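Local structure of Atg1 tMIT (Kluyveromyces marxianus, 4P1N) at residues B[29-32]-B[33-36]; B[152-155]-B[156-160]; B[237-240]-B[241-245]; B[246-250]-B[251-255]; B[264-267]-B[268-271]. The protein forms the tandem MIT region of Atg1, a serine/threonine protein kinase essential in autophagy, where it is required for autophagosome formation, and involved in cytoplasm-to-vacuole transport. All blocks are in the same frame, centred on the assembly; numbering follows the deposited sequence.

In the fold
Interactions 1 and 2 belong to the first MIT domain, interactions 3, 4 and 5 to the second. The first two touch across neighbouring helices: Glu29 OE2 lies 2.7 Å from Lys156 NZ in a salt bridge, and Phe32 CE1 packs 4.0 Å from Phe159 CD2. Interactions 3 and 4 follow each other in the chain, the hairpin running into the start of helix 250-273, and meet where Tyr237 packs on Ser247. Interaction 5 lies further along that helix, its centre about 25 Å from that of interaction 4. The two domains' contacts stay apart, interactions 2 and 3 coming closest with about 13 Å between nearest atoms. The chain of another protein reaches interactions 2 to 5.

Interaction 1 of 5, residues B[29-32]-B[33-36]; sequences EMKF and SQIL
The Phe32 ring and the Gln34 amide are the flat groups here; Leu36 CD1 and Ser33 N approach the ring obliquely, and Met30 O is tilted from the amide plane. Leu36 CD1 comes to 3.6 Å from Phe32 CE2, while Lys156, Phe159 and Leu160 of helix 137-170 also pack on the ring. The Gln34 amide folds back beside Met30: NE2 donates to Met30 O at 3.1 Å from above the carbonyl plane, 46° out of it, and sits 3.2 Å from Met30 SD. The Gln34 chain gets there by starting beside its own backbone N (chi1 -59°) and then extending along the helix. This is the C-terminal end of helix 10-33, where Ser33 N still bonds Glu29 O at 2.9 Å but Ile35 N turns to Phe32 O, also at 2.9 Å, and a type I beta turn runs from Ser33 to Leu36. Ile35 CD1 lies 3.6 Å from Lys31 O; an alanine here would strip the branches beyond CB and would probably leave Lys31 O without that hydrocarbon cover. On the helix before the turn, Lys31 forms a salt bridge with Glu104, while Glu29 OE2 meets Tyr109 OH and Lys156 NZ.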
loop_
_atom_site.group_PDB
_atom_site.type_symbol
_atom_site.label_atom_id
_atom_site.label_comp_id
_atom_site.label_asym_id
_atom_site.label_seq_id
_atom_site.Cartn_x
_atom_site.Cartn_y
_atom_site.Cartn_z
ATOM N N GLU B 29 -14.983 0.921 1.915
ATOM C CA GLU B 29 -14.846 2.171 2.685
ATOM C C GLU B 29 -15.963 3.171 2.456
ATOM O O GLU B 29 -16.303 3.918 3.370
ATOM C CB GLU B 29 -13.538 2.885 2.357
ATOM C CG GLU B 29 -12.322 2.170 2.862
ATOM C CD GLU B 29 -12.051 2.494 4.316
ATOM O OE1 GLU B 29 -11.797 3.699 4.582
ATOM O OE2 GLU B 29 -12.076 1.567 5.197
ATOM N N MET B 30 -16.483 3.222 1.234
ATOM C CA MET B 30 -17.627 4.068 0.939
ATOM C C MET B 30 -18.899 3.562 1.713
ATOM O O MET B 30 -19.693 4.348 2.172
ATOM C CB MET B 30 -17.841 4.131 -0.570
ATOM C CG MET B 30 -19.065 4.921 -1.013
ATOM S SD MET B 30 -20.572 3.918 -0.914
ATOM C CE MET B 30 -20.733 3.358 -2.612
ATOM N N LYS B 31 -19.056 2.257 1.894
ATOM C CA LYS B 31 -20.163 1.739 2.693
ATOM C C LYS B 31 -19.869 1.945 4.166
ATOM O O LYS B 31 -20.735 2.362 4.903
ATOM C CB LYS B 31 -20.389 0.262 2.449
ATOM C CG LYS B 31 -20.801 -0.098 1.051
ATOM C CD LYS B 31 -22.191 0.398 0.762
ATOM C CE LYS B 31 -22.767 -0.216 -0.500
ATOM N NZ LYS B 31 -24.240 -0.079 -0.440
ATOM N N PHE B 32 -18.633 1.673 4.575
ATOM C CA PHE B 32 -18.209 1.816 5.954
ATOM C C PHE B 32 -18.430 3.249 6.448
ATOM O O PHE B 32 -18.950 3.444 7.547
ATOM C CB PHE B 32 -16.739 1.450 6.103
ATOM C CG PHE B 32 -16.281 1.276 7.518
ATOM C CD1 PHE B 32 -16.712 0.204 8.270
ATOM C CD2 PHE B 32 -15.392 2.164 8.085
ATOM C CE1 PHE B 32 -16.299 0.033 9.585
ATOM C CE2 PHE B 32 -14.962 2.006 9.394
ATOM C CZ PHE B 32 -15.399 0.926 10.144
ATOM N N SER B 33 -18.033 4.225 5.644
ATOM C CA SER B 33 -18.207 5.653 5.989
ATOM C C SER B 33 -19.620 6.047 6.365
ATOM O O SER B 33 -19.806 6.807 7.309
ATOM C CB SER B 33 -17.774 6.537 4.837
ATOM O OG SER B 33 -16.469 6.965 5.067
ATOM N N GLN B 34 -20.613 5.520 5.651
ATOM C CA GLN B 34 -22.034 5.826 5.953
ATOM C C GLN B 34 -22.495 5.231 7.272
ATOM O O GLN B 34 -23.636 5.429 7.685
ATOM C CB GLN B 34 -22.971 5.343 4.845
ATOM C CG GLN B 34 -22.689 5.932 3.473
ATOM C CD GLN B 34 -23.409 5.157 2.385
ATOM O OE1 GLN B 34 -24.612 4.926 2.478
ATOM N NE2 GLN B 34 -22.684 4.740 1.358
ATOM N N ILE B 35 -21.608 4.496 7.927
ATOM C CA ILE B 35 -21.857 3.921 9.241
ATOM C C ILE B 35 -21.230 4.770 10.355
ATOM O O ILE B 35 -21.664 4.700 11.501
ATOM C CB ILE B 35 -21.312 2.476 9.264
ATOM C CG1 ILE B 35 -22.272 1.564 8.516
ATOM C CG2 ILE B 35 -21.058 1.951 10.674
ATOM C CD1 ILE B 35 -21.539 0.457 7.804
ATOM N N LEU B 36 -20.206 5.553 10.024
ATOM C CA LEU B 36 -19.582 6.471 10.988
ATOM C C LEU B 36 -20.155 7.877 10.876
ATOM O O LEU B 36 -21.262 8.069 10.372
ATOM C CB LEU B 36 -18.072 6.516 10.763
ATOM C CG LEU B 36 -17.387 5.149 10.823
ATOM C CD1 LEU B 36 -15.918 5.310 10.462
ATOM C CD2 LEU B 36 -17.552 4.486 12.180
#

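Interaction 2 of 5, residues B[152-155]-B[156-160]; sequences ECLD and KAEFL
Glu152 and Lys156 form an intrahelical salt bridge one turn apart on helix 137-170, on the side facing helix 10-33 in the first MIT domain. Their side chains lie side by side and point the same way. Lys156 NZ meets Glu152 OE2 at 2.7 Å, using the anti lone pair of that oxygen, the one turned away from OE1. Both chains are extended, but they leave the helix differently: Glu152 starts with CG opposite its N (chi1 180°), whereas Lys156 starts beside its own N (chi1 -72°) and runs back along the helix past Glu152 O, with CG 3.6 Å from that oxygen. Lys156 CE then comes within 4.0 Å of Glu152 CG, so the pair also has an aliphatic flank. Under the bridge the backbone is regular: Lys156 N bonds Glu152 O at 3.0 Å and 173°, and Ala157 N bonds Cys153 O at 2.8 Å. One turn on, Glu158 lays its CG 3.4 Å from Leu154 O. Leu154, Asp155, Ala157 and Glu158 are packed against by the chain of another protein, while Cys153 and Ala157 also touch helix 95-129. The ammonium of Lys156 has a second carboxylate in Glu29, and Glu152 is held besides by Tyr25 OH on OE2 and Arg149 NE on OE1. Two acids thus share one lysine between helices 137-170 and 10-33, an arrangement that probably eases the closeness of their negative charges and keeps Glu152 fixed in rotation.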
loop_
_atom_site.group_PDB
_atom_site.type_symbol
_atom_site.label_atom_id
_atom_site.label_comp_id
_atom_site.label_asym_id
_atom_site.label_seq_id
_atom_site.Cartn_x
_atom_site.Cartn_y
_atom_site.Cartn_z
ATOM N N GLU B 152 -5.790 -3.758 8.235
ATOM C CA GLU B 152 -6.915 -2.834 8.295
ATOM C C GLU B 152 -8.275 -3.500 7.933
ATOM O O GLU B 152 -9.265 -3.358 8.675
ATOM C CB GLU B 152 -6.656 -1.622 7.391
ATOM C CG GLU B 152 -7.784 -0.595 7.387
ATOM C CD GLU B 152 -7.575 0.510 6.357
ATOM O OE1 GLU B 152 -6.504 0.556 5.712
ATOM O OE2 GLU B 152 -8.493 1.329 6.193
ATOM N N CYS B 153 -8.344 -4.205 6.801
ATOM C CA CYS B 153 -9.616 -4.834 6.380
ATOM C C CYS B 153 -10.111 -5.859 7.409
ATOM O O CYS B 153 -11.349 -5.987 7.681
ATOM C CB CYS B 153 -9.480 -5.507 5.004
ATOM S SG CYS B 153 -9.327 -4.267 3.708
ATOM N N LEU B 154 -9.161 -6.632 7.909
ATOM C CA LEU B 154 -9.452 -7.618 8.908
ATOM C C LEU B 154 -9.993 -6.953 10.197
ATOM O O LEU B 154 -10.973 -7.441 10.761
ATOM C CB LEU B 154 -8.214 -8.427 9.249
ATOM C CG LEU B 154 -8.303 -9.945 9.292
ATOM C CD1 LEU B 154 -7.276 -10.398 10.301
ATOM C CD2 LEU B 154 -9.680 -10.515 9.623
ATOM N N ASP B 155 -9.345 -5.877 10.681
ATOM C CA ASP B 155 -9.865 -5.187 11.872
ATOM C C ASP B 155 -11.271 -4.635 11.660
ATOM O O ASP B 155 -12.142 -4.792 12.524
ATOM C CB ASP B 155 -8.948 -4.062 12.327
ATOM C CG ASP B 155 -7.638 -4.575 12.904
ATOM O OD1 ASP B 155 -7.495 -5.805 13.095
ATOM O OD2 ASP B 155 -6.740 -3.744 13.149
ATOM N N LYS B 156 -11.496 -3.993 10.520
ATOM C CA LYS B 156 -12.816 -3.488 10.174
ATOM C C LYS B 156 -13.889 -4.574 10.014
ATOM O O LYS B 156 -15.036 -4.415 10.493
ATOM C CB LYS B 156 -12.749 -2.571 8.962
ATOM C CG LYS B 156 -12.103 -1.262 9.330
ATOM C CD LYS B 156 -11.900 -0.303 8.178
ATOM C CE LYS B 156 -11.171 0.969 8.686
ATOM N NZ LYS B 156 -10.767 1.833 7.528
ATOM N N ALA B 157 -13.540 -5.669 9.355
ATOM C CA ALA B 157 -14.480 -6.776 9.201
ATOM C C ALA B 157 -14.838 -7.422 10.555
ATOM O O ALA B 157 -15.984 -7.784 10.767
ATOM C CB ALA B 157 -13.924 -7.830 8.278
ATOM N N GLU B 158 -13.867 -7.574 11.455
ATOM C CA GLU B 158 -14.143 -8.122 12.787
ATOM C C GLU B 158 -15.044 -7.184 13.578
ATOM O O GLU B 158 -15.985 -7.613 14.257
ATOM C CB GLU B 158 -12.863 -8.356 13.593
ATOM C CG GLU B 158 -12.041 -9.568 13.188
ATOM C CD GLU B 158 -12.661 -10.898 13.619
ATOM O OE1 GLU B 158 -13.859 -10.945 14.003
ATOM O OE2 GLU B 158 -11.939 -11.917 13.565
ATOM N N PHE B 159 -14.743 -5.906 13.512
ATOM C CA PHE B 159 -15.607 -4.928 14.122
ATOM C C PHE B 159 -17.014 -5.135 13.583
ATOM O O PHE B 159 -17.938 -5.354 14.370
ATOM C CB PHE B 159 -15.077 -3.532 13.881
ATOM C CG PHE B 159 -16.054 -2.445 14.181
ATOM C CD1 PHE B 159 -16.380 -2.124 15.486
ATOM C CD2 PHE B 159 -16.614 -1.694 13.146
ATOM C CE1 PHE B 159 -17.277 -1.100 15.758
ATOM C CE2 PHE B 159 -17.508 -0.679 13.411
ATOM C CZ PHE B 159 -17.837 -0.374 14.718
ATOM N N LEU B 160 -17.174 -5.153 12.260
ATOM C CA LEU B 160 -18.510 -5.291 11.658
ATOM C C LEU B 160 -19.216 -6.603 11.990
ATOM O O LEU B 160 -20.448 -6.636 12.122
ATOM C CB LEU B 160 -18.466 -5.110 10.140
ATOM C CG LEU B 160 -18.157 -3.691 9.615
ATOM C CD1 LEU B 160 -17.658 -3.725 8.181
ATOM C CD2 LEU B 160 -19.361 -2.775 9.707
#

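Interaction 3 of 5, residues B[237-240]-B[241-245]; sequences YDDG and YSSNI
Asp238 sets its CG opposite the backbone N (chi1 169°), which swings the carboxylate along the hairpin toward its turn and brings OD2 to 3.4 Å from Ser242 CA. The two segments make a short beta hairpin, their end-to-end directions 161° apart. Asp238 and Asn244 are its antiparallel non-hydrogen-bonded pair, with side chains on the same face and Asp238 CA 3.8 Å from Asn244 ND2. Next to that pair, toward the open end of the hairpin, Ile245 N bonds Tyr237 O at 3.0 Å, bent to 137°, and the same carbonyl receives a CA-H...O contact from Asn244. Asp239 N meets Ser243 O at the other end, though so short in the model that its length is doubtful.

The turn is shaped by an Asx turn: Asp238 OD1 accepts from Gly240 N, again with a doubtfully short distance. Gly240 has a positive phi, at which a side chain would collide with Asp239 O. Its own O lies over one face of the Tyr241 ring, while Asp239 OD2 comes to the ring's edge, 3.9 Å from Tyr241 CD2. Much of the loop touches crystal neighbours, which may help set its shape. The base of the hairpin is tied to the fold by Ser233 OG on Asn244 O and by Tyr237 packing on Phe183, while the chain of another protein supplies a basic side chain to Ser242 O. Asp239 and Ile245 cross at about a right angle, with Asp239 OD1 3.9 Å from Ile245 CD1.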
loop_
_atom_site.group_PDB
_atom_site.type_symbol
_atom_site.label_atom_id
_atom_site.label_comp_id
_atom_site.label_asym_id
_atom_site.label_seq_id
_atom_site.Cartn_x
_atom_site.Cartn_y
_atom_site.Cartn_z
ATOM N N TYR B 237 -19.689 -18.710 1.755
ATOM C CA TYR B 237 -20.133 -20.068 1.383
ATOM C C TYR B 237 -18.968 -21.035 1.398
ATOM O O TYR B 237 -18.402 -21.355 0.364
ATOM C CB TYR B 237 -20.820 -20.083 0.024
ATOM C CG TYR B 237 -22.115 -19.317 0.049
ATOM C CD1 TYR B 237 -23.186 -19.739 0.833
ATOM C CD2 TYR B 237 -22.252 -18.150 -0.666
ATOM C CE1 TYR B 237 -24.361 -19.013 0.873
ATOM C CE2 TYR B 237 -23.414 -17.420 -0.635
ATOM C CZ TYR B 237 -24.461 -17.857 0.128
ATOM O OH TYR B 237 -25.578 -17.092 0.124
ATOM N N ASP B 238 -18.616 -21.482 2.593
ATOM C CA ASP B 238 -17.466 -22.361 2.808
ATOM C C ASP B 238 -17.927 -23.811 2.640
ATOM O O ASP B 238 -19.018 -24.199 3.069
ATOM C CB ASP B 238 -16.808 -22.093 4.181
ATOM C CG ASP B 238 -15.755 -23.173 4.591
ATOM O OD1 ASP B 238 -16.120 -24.359 4.755
ATOM O OD2 ASP B 238 -14.569 -22.828 4.785
ATOM N N ASP B 239 -17.061 -24.579 1.995
ATOM C CA ASP B 239 -17.222 -26.035 1.718
ATOM C C ASP B 239 -17.398 -26.959 2.935
ATOM O O ASP B 239 -18.002 -28.027 2.846
ATOM C CB ASP B 239 -15.926 -26.515 1.014
ATOM C CG ASP B 239 -16.193 -27.376 -0.135
ATOM O OD1 ASP B 239 -17.372 -27.592 -0.366
ATOM O OD2 ASP B 239 -15.237 -27.835 -0.804
ATOM N N GLY B 240 -16.783 -26.602 4.052
ATOM C CA GLY B 240 -16.517 -27.612 5.111
ATOM C C GLY B 240 -15.162 -28.289 4.907
ATOM O O GLY B 240 -14.763 -29.137 5.696
ATOM N N TYR B 241 -14.475 -27.919 3.832
ATOM C CA TYR B 241 -13.162 -28.408 3.483
ATOM C C TYR B 241 -12.317 -27.193 3.247
ATOM O O TYR B 241 -11.292 -27.255 2.604
ATOM C CB TYR B 241 -13.192 -29.259 2.214
ATOM C CG TYR B 241 -13.945 -30.547 2.377
ATOM C CD1 TYR B 241 -13.382 -31.607 3.081
ATOM C CD2 TYR B 241 -15.222 -30.706 1.872
ATOM C CE1 TYR B 241 -14.057 -32.789 3.262
ATOM C CE2 TYR B 241 -15.926 -31.892 2.066
ATOM C CZ TYR B 241 -15.335 -32.943 2.743
ATOM O OH TYR B 241 -15.975 -34.144 2.947
ATOM N N SER B 242 -12.767 -26.074 3.775
ATOM C CA SER B 242 -12.044 -24.844 3.652
ATOM C C SER B 242 -12.029 -24.299 2.213
ATOM O O SER B 242 -11.158 -23.510 1.876
ATOM C CB SER B 242 -10.609 -25.026 4.210
ATOM O OG SER B 242 -9.828 -23.901 3.875
ATOM N N SER B 243 -12.968 -24.724 1.360
ATOM C CA SER B 243 -13.131 -24.083 0.046
ATOM C C SER B 243 -14.372 -23.216 -0.022
ATOM O O SER B 243 -15.475 -23.634 0.339
ATOM C CB SER B 243 -13.259 -25.100 -1.087
ATOM O OG SER B 243 -12.157 -25.959 -1.119
ATOM N N ASN B 244 -14.205 -22.057 -0.611
ATOM C CA ASN B 244 -15.314 -21.178 -0.911
ATOM C C ASN B 244 -15.858 -21.522 -2.260
ATOM O O ASN B 244 -15.122 -21.914 -3.154
ATOM C CB ASN B 244 -14.847 -19.720 -0.814
ATOM C CG ASN B 244 -14.366 -19.392 0.605
ATOM O OD1 ASN B 244 -13.224 -19.056 0.814
ATOM N ND2 ASN B 244 -15.227 -19.565 1.573
ATOM N N ILE B 245 -17.163 -21.370 -2.390
ATOM C CA ILE B 245 -17.880 -21.854 -3.517
ATOM C C ILE B 245 -18.368 -20.638 -4.327
ATOM O O ILE B 245 -18.791 -19.619 -3.749
ATOM C CB ILE B 245 -19.065 -22.710 -3.029
ATOM C CG1 ILE B 245 -18.562 -23.984 -2.316
ATOM C CG2 ILE B 245 -20.002 -23.070 -4.179
ATOM C CD1 ILE B 245 -17.455 -24.749 -3.024
#

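Interaction 4 of 5, residues B[246-250]-B[251-255]; sequences TSLDE and SDKEM
Asp249 OD1 is gripped by two donors: Ser251 OG at 2.7 Å, on the syn side and tilted from the carboxylate plane, and Asp252 N at 2.9 Å, nearly in line with the C-O bond. Asp249 holds its CG between its own N and carbonyl carbon (chi1 79°), a cramped setting that turns the carboxylate over the first turn of the helix. The bond is returned by Asp252 OD2, which accepts from Asp249 N at 3.0 Å on its anti side, 31° out of plane. These reciprocal bonds make a capping box with Asp249 as N-cap, opening helix 250-273 of the second MIT domain. The two carboxylates lie stacked, their planes 7° apart, and Asp249 OD1 comes within 3.5 Å of Asp252 OD2. That nearness of like charges is probably eased by the donors on both: Asp252 also receives backbone bonds on each oxygen from the chain of another protein, and the N-terminal end of the helix would add positive polarity. Lys253 N continues the helix by bonding Asp249 O. Its side chain turns back over the incoming loop, with CE 4.1 Å from Leu248 CB and, tip to tip, 4.1 Å from Thr246 CG2. Glu250 OE1 stands 4.0 Å from Lys253 NZ, beyond salt-bridge range. Leu248 CD2 crosses over Asp252 CB at 3.9 Å, and Leu248 also rests on Glu185 of helix 184-204.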
loop_
_atom_site.group_PDB
_atom_site.type_symbol
_atom_site.label_atom_id
_atom_site.label_comp_id
_atom_site.label_asym_id
_atom_site.label_seq_id
_atom_site.Cartn_x
_atom_site.Cartn_y
_atom_site.Cartn_z
ATOM N N THR B 246 -18.304 -20.752 -5.653
ATOM C CA THR B 246 -18.827 -19.693 -6.502
ATOM C C THR B 246 -20.335 -19.796 -6.488
ATOM O O THR B 246 -20.900 -20.879 -6.531
ATOM C CB THR B 246 -18.311 -19.763 -7.941
ATOM O OG1 THR B 246 -16.881 -19.724 -7.908
ATOM C CG2 THR B 246 -18.817 -18.570 -8.751
ATOM N N SER B 247 -20.961 -18.647 -6.377
ATOM C CA SER B 247 -22.390 -18.520 -6.176
ATOM C C SER B 247 -23.082 -18.102 -7.473
ATOM O O SER B 247 -24.305 -18.127 -7.574
ATOM C CB SER B 247 -22.616 -17.440 -5.111
ATOM O OG SER B 247 -24.003 -17.283 -4.876
ATOM N N LEU B 248 -22.283 -17.653 -8.433
ATOM C CA LEU B 248 -22.765 -17.252 -9.728
ATOM C C LEU B 248 -23.076 -18.516 -10.514
ATOM O O LEU B 248 -22.354 -19.508 -10.379
ATOM C CB LEU B 248 -21.686 -16.473 -10.481
ATOM C CG LEU B 248 -21.217 -15.118 -9.923
ATOM C CD1 LEU B 248 -19.879 -14.736 -10.527
ATOM C CD2 LEU B 248 -22.226 -14.031 -10.212
ATOM N N ASP B 249 -24.127 -18.471 -11.327
ATOM C CA ASP B 249 -24.342 -19.502 -12.347
ATOM C C ASP B 249 -23.722 -19.095 -13.686
ATOM O O ASP B 249 -23.207 -17.986 -13.835
ATOM C CB ASP B 249 -25.827 -19.878 -12.471
ATOM C CG ASP B 249 -26.654 -18.880 -13.290
ATOM O OD1 ASP B 249 -26.159 -18.293 -14.280
ATOM O OD2 ASP B 249 -27.852 -18.724 -12.966
ATOM N N GLU B 250 -23.769 -20.015 -14.647
ATOM C CA GLU B 250 -23.102 -19.832 -15.934
ATOM C C GLU B 250 -23.669 -18.680 -16.760
ATOM O O GLU B 250 -22.920 -17.995 -17.456
ATOM C CB GLU B 250 -23.164 -21.120 -16.766
ATOM C CG GLU B 250 -22.153 -21.153 -17.905
ATOM C CD GLU B 250 -20.728 -21.026 -17.396
ATOM O OE1 GLU B 250 -20.417 -21.652 -16.354
ATOM O OE2 GLU B 250 -19.929 -20.287 -18.021
ATOM N N SER B 251 -24.988 -18.489 -16.715
ATOM C CA SER B 251 -25.623 -17.384 -17.447
ATOM C C SER B 251 -25.239 -16.047 -16.826
ATOM O O SER B 251 -25.205 -15.033 -17.507
ATOM C CB SER B 251 -27.155 -17.539 -17.489
ATOM O OG SER B 251 -27.717 -17.296 -16.205
ATOM N N ASP B 252 -24.935 -16.040 -15.533
ATOM C CA ASP B 252 -24.413 -14.833 -14.896
ATOM C C ASP B 252 -23.031 -14.526 -15.441
ATOM O O ASP B 252 -22.757 -13.394 -15.862
ATOM C CB ASP B 252 -24.314 -14.998 -13.395
ATOM C CG ASP B 252 -25.639 -15.199 -12.741
ATOM O OD1 ASP B 252 -26.623 -14.634 -13.229
ATOM O OD2 ASP B 252 -25.678 -15.903 -11.711
ATOM N N LYS B 253 -22.168 -15.538 -15.446
ATOM C CA LYS B 253 -20.812 -15.377 -15.953
ATOM C C LYS B 253 -20.805 -14.919 -17.412
ATOM O O LYS B 253 -20.020 -14.055 -17.805
ATOM C CB LYS B 253 -20.035 -16.676 -15.809
ATOM C CG LYS B 253 -19.531 -16.933 -14.393
ATOM C CD LYS B 253 -19.067 -18.372 -14.232
ATOM C CE LYS B 253 -19.379 -18.899 -12.847
ATOM N NZ LYS B 253 -19.195 -20.364 -12.769
ATOM N N GLU B 254 -21.694 -15.484 -18.207
ATOM C CA GLU B 254 -21.806 -15.086 -19.610
ATOM C C GLU B 254 -22.323 -13.642 -19.766
ATOM O O GLU B 254 -21.825 -12.894 -20.587
ATOM C CB GLU B 254 -22.676 -16.092 -20.385
ATOM C CG GLU B 254 -22.812 -15.801 -21.874
ATOM C CD GLU B 254 -21.494 -15.411 -22.541
ATOM O OE1 GLU B 254 -20.432 -15.976 -22.179
ATOM O OE2 GLU B 254 -21.524 -14.531 -23.432
ATOM N N MET B 255 -23.301 -13.249 -18.969
ATOM C CA MET B 255 -23.747 -11.861 -18.957
ATOM C C MET B 255 -22.638 -10.873 -18.528
ATOM O O MET B 255 -22.457 -9.826 -19.159
ATOM C CB MET B 255 -24.950 -11.736 -18.030
ATOM C CG MET B 255 -25.793 -10.499 -18.252
ATOM S SD MET B 255 -27.122 -10.368 -17.035
ATOM C CE MET B 255 -28.189 -11.698 -17.552
#

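Interaction 5 of 5, residues B[264-267]-B[268-271]; sequences ANRL and KALK
Four backbone bonds carry this turn of helix 250-273, each linking a carbonyl to the N-H four residues on: Lys268 N reaches Ala264 O at 2.9 Å and Lys271 N reaches Leu267 O at 2.9 Å, with Ala269 N on Asn265 O and Leu270 N on Arg266 O between them. The charged ends of Arg266 and Lys271 reach neighbouring helices: Arg266 NH2 meets Glu203 OE1 and Lys271 NZ meets Glu213 OE2, both in salt bridges. Arg266 leaves the helix with CG opposite its N (chi1 -170°), then bends at chi2 and chi3 and lays one face of the guanidinium on Ala269 CB, which lies 3.5 Å from NH2. A methionine in its place would lack the guanidinium and would probably leave Glu203 without its charged mate and Ala269 CB without the flat group over it. On another side of the helix Leu267 and Lys271 run side by side, Leu267 CD1 lying 4.1 Å from Lys271 CG, before the lysine bends away toward Glu213. Lys268 instead stays extended, its CG 3.4 Å from Ala264 O and its CD 4.1 Å from Asn265 OD1. Leu267 and Leu270 pack toward helix 209-227, on Leu220 and Tyr209 respectively, in the second MIT domain, and an apolar side chain from another protein's chain rests on Arg266. Buried Arg266 therefore probably depends on Glu203 to balance its charge, with a methyl group covering part of the cation.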
loop_
_atom_site.group_PDB
_atom_site.type_symbol
_atom_site.label_atom_id
_atom_site.label_comp_id
_atom_site.label_asym_id
_atom_site.label_seq_id
_atom_site.Cartn_x
_atom_site.Cartn_y
_atom_site.Cartn_z
ATOM N N ALA B 264 -14.853 -2.591 -21.997
ATOM C CA ALA B 264 -13.502 -2.501 -22.553
ATOM C C ALA B 264 -13.543 -1.768 -23.901
ATOM O O ALA B 264 -12.670 -0.946 -24.213
ATOM C CB ALA B 264 -12.892 -3.879 -22.741
ATOM N N ASN B 265 -14.559 -2.054 -24.692
ATOM C CA ASN B 265 -14.640 -1.431 -26.018
ATOM C C ASN B 265 -14.951 0.055 -25.910
ATOM O O ASN B 265 -14.392 0.847 -26.639
ATOM C CB ASN B 265 -15.603 -2.190 -26.928
ATOM C CG ASN B 265 -14.965 -3.445 -27.504
ATOM O OD1 ASN B 265 -13.768 -3.456 -27.836
ATOM N ND2 ASN B 265 -15.748 -4.521 -27.601
ATOM N N ARG B 266 -15.767 0.428 -24.937
ATOM C CA ARG B 266 -16.013 1.830 -24.646
ATOM C C ARG B 266 -14.716 2.534 -24.237
ATOM O O ARG B 266 -14.431 3.643 -24.684
ATOM C CB ARG B 266 -17.038 1.923 -23.528
ATOM C CG ARG B 266 -17.603 3.288 -23.237
ATOM C CD ARG B 266 -18.373 3.873 -24.407
ATOM N NE ARG B 266 -17.589 4.939 -25.017
ATOM C CZ ARG B 266 -17.573 5.227 -26.313
ATOM N NH1 ARG B 266 -18.302 4.532 -27.186
ATOM N NH2 ARG B 266 -16.804 6.227 -26.728
ATOM N N LEU B 267 -13.932 1.877 -23.387
ATOM C CA LEU B 267 -12.667 2.435 -22.938
ATOM C C LEU B 267 -11.669 2.628 -24.108
ATOM O O LEU B 267 -10.991 3.655 -24.191
ATOM C CB LEU B 267 -12.077 1.570 -21.822
ATOM C CG LEU B 267 -10.686 1.938 -21.316
ATOM C CD1 LEU B 267 -10.595 3.363 -20.812
ATOM C CD2 LEU B 267 -10.257 0.987 -20.227
ATOM N N LYS B 268 -11.581 1.655 -25.009
ATOM C CA LYS B 268 -10.699 1.778 -26.181
ATOM C C LYS B 268 -11.108 2.932 -27.097
ATOM O O LYS B 268 -10.258 3.691 -27.611
ATOM C CB LYS B 268 -10.693 0.478 -26.983
ATOM C CG LYS B 268 -9.989 -0.664 -26.273
ATOM C CD LYS B 268 -9.993 -1.918 -27.123
ATOM C CE LYS B 268 -9.348 -3.079 -26.385
ATOM N NZ LYS B 268 -9.668 -4.379 -27.031
ATOM N N ALA B 269 -12.406 3.058 -27.336
ATOM C CA ALA B 269 -12.922 4.177 -28.155
ATOM C C ALA B 269 -12.534 5.497 -27.519
ATOM O O ALA B 269 -12.007 6.404 -28.170
ATOM C CB ALA B 269 -14.434 4.102 -28.269
ATOM N N LEU B 270 -12.790 5.604 -26.227
ATOM C CA LEU B 270 -12.432 6.804 -25.502
ATOM C C LEU B 270 -10.931 7.108 -25.611
ATOM O O LEU B 270 -10.529 8.250 -25.807
ATOM C CB LEU B 270 -12.819 6.645 -24.045
ATOM C CG LEU B 270 -13.026 7.867 -23.156
ATOM C CD1 LEU B 270 -12.164 7.720 -21.903
ATOM C CD2 LEU B 270 -12.821 9.229 -23.807
ATOM N N LYS B 271 -10.097 6.094 -25.479
ATOM C CA LYS B 271 -8.640 6.305 -25.597
ATOM C C LYS B 271 -8.229 6.809 -26.972
ATOM O O LYS B 271 -7.296 7.618 -27.093
ATOM C CB LYS B 271 -7.899 5.019 -25.280
ATOM C CG LYS B 271 -8.136 4.609 -23.837
ATOM C CD LYS B 271 -6.938 4.836 -22.948
ATOM C CE LYS B 271 -6.096 3.578 -22.811
ATOM N NZ LYS B 271 -5.357 3.623 -21.510
#